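Local atomic coordinates of NUDIX hydrolase (Alicyclobacillus acidocaldarius subsp. acidocaldarius, PDB entry 3QSJ), a protein that probably hydrolyses phosphorus-containing acid anhydrides as a metal-dependent member of the Nudix family. Residues D132-T144 with V150-Q162. Residues are numbered along the deposited sequence; the frame is centred on the assembly and turned at random.
Sequences DLGLLRRIGRFVT and VRFDTRFFLCVGQ
Arg151 reaches back to the carbonyl of Thr144 and grips its O side-on, through NE and NH2, the latter at 2.8 Å. A bend at chi3 (75°) turns the guanidinium so that this oxygen lies in its plane. Next along, Phe152 N donates to Thr144 OG1 at 2.9 Å. Asp153 takes Arg141 in a bidentate salt bridge: NE meets OD1 at 2.9 Å and NH2 meets OD2 at 2.8 Å. The two planar groups are nearly coplanar, 21° apart. With an alanine at Arg141, the Asp153 carboxylate would probably lose its paired charge and one face of the Arg155 guanidinium its cover. Thr154 exchanges backbone bonds with Phe142, and a water joins Thr154 OG1 to Phe142 O. Arg155 bends at chi2 and chi3, which lays Arg155 NH2 over the guanidinium face of Arg141, 3.4 Å from Arg141 CZ. Its CD covers a face of the Arg138 guanidinium. Arg155 makes salt bridges to Asp71 and Asp72, and Arg138 to Asp69 and Asp72. Phe156 receives the edge of Phe142 on its ring face in an offset edge-to-face pair, planes at 72°. Ile139 and Gly140 both oppose Phe156 in a classic beta bulge, where Ile139 N bonds Phe156 O at 2.8 Å. Phe157 packs its CB on Leu136 CD2. Leu158 pairs with Arg137 through two backbone bonds, and its CB meets Ile139 CG2 at 3.7 Å. The antiparallel hairpin joins the mixed Nudix sheet through strand 151-160, which runs parallel to strand 7-18. Helix 72-87 packs against Leu136 and Arg155, while helix 213-219 meets Leu158 on the other face.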
# COMPACT_ATOMS: atom_id res chain seq x y z
N ASP A 132 7.58 -6.33 -10.16
CA ASP A 132 8.34 -5.37 -10.98
C ASP A 132 8.32 -4.10 -10.09
O ASP A 132 7.34 -3.32 -10.09
CB ASP A 132 7.62 -5.12 -12.33
CG ASP A 132 8.34 -4.03 -13.14
OD1 ASP A 132 9.38 -3.50 -12.64
OD2 ASP A 132 7.87 -3.72 -14.28
N LEU A 133 9.40 -3.90 -9.34
CA LEU A 133 9.49 -2.74 -8.44
C LEU A 133 9.58 -1.38 -9.18
O LEU A 133 9.28 -0.34 -8.58
CB LEU A 133 10.69 -2.92 -7.51
CG LEU A 133 10.55 -4.17 -6.61
CD1 LEU A 133 11.78 -4.34 -5.69
CD2 LEU A 133 9.18 -4.18 -5.83
N GLY A 134 9.88 -1.43 -10.47
CA GLY A 134 9.93 -0.26 -11.32
C GLY A 134 8.56 0.42 -11.45
O GLY A 134 8.46 1.58 -11.88
N LEU A 135 7.50 -0.32 -11.14
CA LEU A 135 6.10 0.19 -11.17
C LEU A 135 5.74 0.94 -9.87
O LEU A 135 4.66 1.52 -9.81
CB LEU A 135 5.14 -0.96 -11.42
CG LEU A 135 5.20 -1.54 -12.83
CD1 LEU A 135 4.25 -2.76 -12.92
CD2 LEU A 135 4.79 -0.49 -13.87
N LEU A 136 6.63 0.98 -8.90
CA LEU A 136 6.36 1.75 -7.65
C LEU A 136 7.27 2.93 -7.52
O LEU A 136 8.44 2.83 -7.95
CB LEU A 136 6.58 0.88 -6.38
CG LEU A 136 5.31 0.11 -5.94
CD1 LEU A 136 4.83 -0.92 -7.05
CD2 LEU A 136 5.70 -0.74 -4.72
N ARG A 137 6.75 4.02 -6.97
CA ARG A 137 7.52 5.19 -6.70
C ARG A 137 7.59 5.40 -5.19
O ARG A 137 6.55 5.45 -4.52
CB ARG A 137 6.87 6.41 -7.39
CG ARG A 137 7.56 7.73 -7.11
CD ARG A 137 6.72 8.94 -7.56
NE ARG A 137 7.46 10.18 -7.34
CZ ARG A 137 8.33 10.71 -8.20
NH1 ARG A 137 8.56 10.11 -9.37
NH2 ARG A 137 9.02 11.82 -7.87
N ARG A 138 8.79 5.56 -4.63
CA ARG A 138 8.91 5.94 -3.22
C ARG A 138 8.42 7.38 -3.13
O ARG A 138 8.96 8.26 -3.83
CB ARG A 138 10.37 5.81 -2.74
CG ARG A 138 10.52 6.40 -1.38
CD ARG A 138 11.88 6.17 -0.73
NE ARG A 138 12.06 7.09 0.39
CZ ARG A 138 13.04 6.97 1.29
NH1 ARG A 138 13.88 5.93 1.23
NH2 ARG A 138 13.17 7.85 2.27
N ILE A 139 7.40 7.64 -2.24
CA ILE A 139 6.91 9.00 -2.08
C ILE A 139 7.10 9.58 -0.69
O ILE A 139 6.84 10.76 -0.47
CB ILE A 139 5.45 9.12 -2.54
CG1 ILE A 139 4.55 8.16 -1.70
CG2 ILE A 139 5.38 8.81 -4.05
CD1 ILE A 139 3.02 8.36 -1.99
N GLY A 140 7.51 8.76 0.26
CA GLY A 140 7.76 9.34 1.57
C GLY A 140 8.25 8.37 2.60
O GLY A 140 8.20 7.15 2.39
N ARG A 141 8.66 8.91 3.75
CA ARG A 141 9.03 8.06 4.88
C ARG A 141 8.64 8.83 6.12
O ARG A 141 8.94 10.03 6.22
CB ARG A 141 10.52 7.76 4.87
CG ARG A 141 10.97 6.85 6.00
CD ARG A 141 12.50 6.71 5.97
NE ARG A 141 12.95 5.87 7.09
CZ ARG A 141 14.18 5.41 7.26
NH1 ARG A 141 15.16 5.78 6.43
NH2 ARG A 141 14.45 4.58 8.28
N PHE A 142 7.88 8.18 7.00
CA PHE A 142 7.38 8.88 8.20
C PHE A 142 7.59 8.04 9.42
O PHE A 142 7.16 6.88 9.49
CB PHE A 142 5.90 9.23 8.03
CG PHE A 142 5.71 10.25 6.94
CD1 PHE A 142 6.18 11.55 7.10
CD2 PHE A 142 5.16 9.89 5.72
CE1 PHE A 142 6.11 12.47 6.06
CE2 PHE A 142 5.04 10.84 4.69
CZ PHE A 142 5.52 12.11 4.88
N VAL A 143 8.15 8.68 10.47
CA VAL A 143 8.33 7.98 11.72
C VAL A 143 7.31 8.58 12.71
O VAL A 143 7.25 9.82 12.91
CB VAL A 143 9.80 8.14 12.25
CG1 VAL A 143 9.98 7.39 13.58
CG2 VAL A 143 10.84 7.70 11.22
N THR A 144 6.55 7.70 13.38
CA THR A 144 5.60 8.20 14.36
C THR A 144 6.38 9.03 15.39
O THR A 144 7.45 8.59 15.83
CB THR A 144 4.93 7.01 15.04
OG1 THR A 144 4.55 6.07 14.02
CG2 THR A 144 3.73 7.44 15.91
N VAL A 150 2.81 3.72 20.43
CA VAL A 150 3.04 2.70 19.40
C VAL A 150 3.63 3.48 18.24
O VAL A 150 3.06 4.50 17.84
CB VAL A 150 1.77 1.89 19.00
CG1 VAL A 150 2.03 0.99 17.79
CG2 VAL A 150 1.21 1.08 20.17
N ARG A 151 4.85 3.05 17.75
CA ARG A 151 5.54 3.81 16.73
C ARG A 151 5.95 2.94 15.56
O ARG A 151 6.29 1.77 15.75
CB ARG A 151 6.81 4.49 17.31
CG ARG A 151 6.56 5.43 18.51
CD ARG A 151 7.90 5.97 18.95
NE ARG A 151 8.39 6.98 18.02
CZ ARG A 151 9.62 7.47 17.99
NH1 ARG A 151 10.54 7.04 18.86
NH2 ARG A 151 9.93 8.43 17.14
N PHE A 152 5.88 3.52 14.34
CA PHE A 152 6.29 2.88 13.12
C PHE A 152 7.25 3.77 12.39
O PHE A 152 7.16 5.01 12.48
CB PHE A 152 5.11 2.65 12.15
CG PHE A 152 4.07 1.73 12.71
CD1 PHE A 152 4.24 0.34 12.66
CD2 PHE A 152 2.99 2.24 13.43
CE1 PHE A 152 3.34 -0.51 13.31
CE2 PHE A 152 2.06 1.38 14.03
CZ PHE A 152 2.24 0.02 13.95
N ASP A 153 8.05 3.15 11.53
CA ASP A 153 8.89 3.93 10.62
C ASP A 153 8.41 3.43 9.28
O ASP A 153 8.73 2.30 8.88
CB ASP A 153 10.35 3.55 10.86
CG ASP A 153 11.34 4.26 9.98
OD1 ASP A 153 10.94 4.81 8.95
OD2 ASP A 153 12.53 4.25 10.32
N THR A 154 7.52 4.21 8.64
CA THR A 154 6.75 3.71 7.49
C THR A 154 7.20 4.29 6.17
O THR A 154 7.33 5.52 6.05
CB THR A 154 5.28 4.05 7.71
OG1 THR A 154 4.86 3.50 8.99
CG2 THR A 154 4.38 3.48 6.55
N ARG A 155 7.44 3.41 5.19
CA ARG A 155 7.88 3.78 3.85
C ARG A 155 6.63 3.81 2.98
O ARG A 155 5.91 2.84 2.95
CB ARG A 155 8.88 2.76 3.30
CG ARG A 155 9.92 3.36 2.31
CD ARG A 155 10.93 4.35 2.95
NE ARG A 155 11.55 3.81 4.15
CZ ARG A 155 12.74 3.18 4.21
NH1 ARG A 155 13.45 2.98 3.09
NH2 ARG A 155 13.20 2.71 5.35
N PHE A 156 6.39 4.91 2.26
CA PHE A 156 5.19 5.04 1.42
C PHE A 156 5.61 4.90 -0.09
O PHE A 156 6.54 5.55 -0.56
CB PHE A 156 4.58 6.47 1.60
CG PHE A 156 3.80 6.58 2.89
CD1 PHE A 156 2.42 6.51 2.89
CD2 PHE A 156 4.46 6.61 4.12
CE1 PHE A 156 1.68 6.53 4.10
CE2 PHE A 156 3.71 6.62 5.34
CZ PHE A 156 2.34 6.56 5.31
N PHE A 157 4.85 4.11 -0.82
CA PHE A 157 5.05 3.87 -2.23
C PHE A 157 3.76 4.20 -2.94
O PHE A 157 2.64 3.96 -2.40
CB PHE A 157 5.45 2.39 -2.50
CG PHE A 157 6.81 2.11 -1.95
CD1 PHE A 157 7.96 2.42 -2.68
CD2 PHE A 157 6.96 1.53 -0.69
CE1 PHE A 157 9.23 2.15 -2.16
CE2 PHE A 157 8.23 1.29 -0.17
CZ PHE A 157 9.36 1.71 -0.86
N LEU A 158 3.92 4.64 -4.17
CA LEU A 158 2.79 4.94 -5.04
C LEU A 158 2.83 4.00 -6.28
O LEU A 158 3.92 3.75 -6.80
CB LEU A 158 2.96 6.41 -5.52
CG LEU A 158 1.86 6.94 -6.44
CD1 LEU A 158 0.60 7.29 -5.58
CD2 LEU A 158 2.32 8.26 -7.11
N CYS A 159 1.66 3.56 -6.77
CA CYS A 159 1.56 2.83 -8.04
C CYS A 159 0.23 3.09 -8.64
O CYS A 159 -0.66 3.64 -7.99
CB CYS A 159 1.85 1.34 -7.90
SG CYS A 159 0.59 0.46 -6.96
N VAL A 160 0.10 2.77 -9.92
CA VAL A 160 -1.14 3.06 -10.63
C VAL A 160 -1.92 1.76 -10.80
O VAL A 160 -1.33 0.73 -11.18
CB VAL A 160 -0.79 3.68 -12.01
CG1 VAL A 160 -2.07 3.93 -12.83
CG2 VAL A 160 -0.05 4.97 -11.80
N GLY A 161 -3.21 1.80 -10.49
CA GLY A 161 -4.07 0.63 -10.64
C GLY A 161 -5.26 0.94 -11.55
O GLY A 161 -6.40 0.68 -11.17
N GLN A 162 -5.01 1.46 -12.76
CA GLN A 162 -6.11 1.83 -13.68
C GLN A 162 -6.87 0.59 -14.17
O GLN A 162 -8.04 0.68 -14.58
CB GLN A 162 -5.51 2.59 -14.87
CG GLN A 162 -6.51 3.48 -15.61
CD GLN A 162 -6.87 4.70 -14.79
OE1 GLN A 162 -5.99 5.45 -14.33
NE2 GLN A 162 -8.18 4.95 -14.66
O HOH W 1 2.47 1.86 -11.38
O HOH W 2 4.91 5.71 10.50